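Local coordinates for GTPase activator-like protein (Chaetomium thermophilum, PDB 5HIU) that probably contributes to GTPase activation as the TSC2 subunit of the tuberous sclerosis complex, this chain being a helical N-terminal part of the longer protein, at residues C230-V233 and I234-L237. Numbering follows the deposited sequence.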
loop_
_atom_site.group_PDB
_atom_site.type_symbol
_atom_site.label_atom_id
_atom_site.label_comp_id
_atom_site.label_asym_id
_atom_site.label_seq_id
_atom_site.Cartn_x
_atom_site.Cartn_y
_atom_site.Cartn_z
ATOM N N CYS A 230 -4.118 -1.241 -0.383
ATOM C CA CYS A 230 -2.847 -1.169 -1.086
ATOM C C CYS A 230 -1.648 -1.313 -0.179
ATOM O O CYS A 230 -0.628 -1.859 -0.589
ATOM C CB CYS A 230 -2.717 0.153 -1.828
ATOM S SG CYS A 230 -3.923 0.282 -3.139
ATOM N N ILE A 231 -1.747 -0.815 1.050
ATOM C CA ILE A 231 -0.667 -0.992 2.003
ATOM C C ILE A 231 -0.511 -2.462 2.317
ATOM O O ILE A 231 0.604 -2.982 2.399
ATOM C CB ILE A 231 -0.925 -0.220 3.302
ATOM C CG1 ILE A 231 -0.744 1.267 3.054
ATOM C CG2 ILE A 231 0.030 -0.647 4.412
ATOM C CD1 ILE A 231 -1.433 2.115 4.106
ATOM N N HIS A 232 -1.629 -3.131 2.527
ATOM C CA HIS A 232 -1.589 -4.559 2.821
ATOM C C HIS A 232 -1.051 -5.343 1.638
ATOM O O HIS A 232 -0.306 -6.292 1.843
ATOM C CB HIS A 232 -2.943 -5.054 3.334
ATOM C CG HIS A 232 -3.342 -4.377 4.609
ATOM N ND1 HIS A 232 -2.460 -4.201 5.657
ATOM C CD2 HIS A 232 -4.492 -3.768 4.981
ATOM C CE1 HIS A 232 -3.059 -3.538 6.629
ATOM N NE2 HIS A 232 -4.293 -3.262 6.245
ATOM N N VAL A 233 -1.320 -4.889 0.411
ATOM C CA VAL A 233 -0.750 -5.569 -0.739
ATOM C C VAL A 233 0.761 -5.448 -0.697
ATOM O O VAL A 233 1.474 -6.411 -0.926
ATOM C CB VAL A 233 -1.336 -5.074 -2.061
ATOM C CG1 VAL A 233 -0.430 -5.420 -3.233
ATOM C CG2 VAL A 233 -2.707 -5.681 -2.263
ATOM N N ILE A 234 1.244 -4.273 -0.361
ATOM C CA ILE A 234 2.670 -4.018 -0.316
ATOM C C ILE A 234 3.303 -4.742 0.843
ATOM O O ILE A 234 4.364 -5.313 0.700
ATOM C CB ILE A 234 2.964 -2.507 -0.271
ATOM C CG1 ILE A 234 2.684 -1.912 -1.645
ATOM C CG2 ILE A 234 4.423 -2.234 0.104
ATOM C CD1 ILE A 234 2.456 -0.420 -1.593
ATOM N N GLU A 235 2.643 -4.725 1.992
ATOM C CA GLU A 235 3.064 -5.549 3.127
ATOM C C GLU A 235 3.246 -6.967 2.614
ATOM O O GLU A 235 4.248 -7.592 2.885
ATOM C CB GLU A 235 2.016 -5.467 4.224
ATOM C CG GLU A 235 2.293 -6.198 5.527
ATOM C CD GLU A 235 1.120 -6.115 6.513
ATOM O OE1 GLU A 235 0.122 -5.408 6.244
ATOM O OE2 GLU A 235 1.176 -6.759 7.575
ATOM N N SER A 236 2.297 -7.464 1.833
ATOM C CA SER A 236 2.379 -8.814 1.354
ATOM C C SER A 236 3.608 -8.978 0.526
ATOM O O SER A 236 4.356 -9.946 0.706
ATOM C CB SER A 236 1.185 -9.178 0.501
ATOM O OG SER A 236 0.196 -9.749 1.308
ATOM N N LEU A 237 3.813 -8.059 -0.410
ATOM C CA LEU A 237 4.957 -8.189 -1.270
ATOM C C LEU A 237 6.172 -8.368 -0.407
ATOM O O LEU A 237 6.884 -9.372 -0.526
ATOM C CB LEU A 237 5.133 -6.989 -2.184
ATOM C CG LEU A 237 4.248 -7.019 -3.417
ATOM C CD1 LEU A 237 4.636 -5.862 -4.321
ATOM C CD2 LEU A 237 4.379 -8.328 -4.182
#
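Four successive i to i+4 backbone hydrogen bonds join residues 230-233 to 234-237 within helix 224-240: Ile234 N to Cys230 O (3.1 Å), Glu235 N to Ile231 O (2.7 Å), Ser236 N to His232 O (2.9 Å) and Leu237 N to Val233 O (2.9 Å). The side-chain link is made one step shorter, at i to i+3, where His232 ND1 donates to Glu235 OE1 at 2.9 Å. An N-H...O angle of 161° makes this bond fairly straight, and the oxygen lies close to the imidazole plane. The ring and carboxylate planes are 51° apart, and OE1 meets the ring at its edge, not over a face. Glu235 reaches the ring because CG stands anti to the backbone N (chi1 -177°) and the chain stays extended, running alongside His232 in the same direction. The bond implies that ND1 carries a proton, and the neighbouring carboxylate would tend to stabilise a charged imidazole. Both side chains are partly exposed and also touch helix 266-277, His232 at Glu268 and Glu235 at His271 and Thr272. Buried Cys230, Val233 and Leu237 pack on helix 204-219, and Cys230 and Leu237 also meet helix 179-198. The arrangement is an intrahelical His-carboxylate hydrogen bond, set on a helix packed between its neighbours in the alpha-helical, strand-free N-terminal region of TSC2.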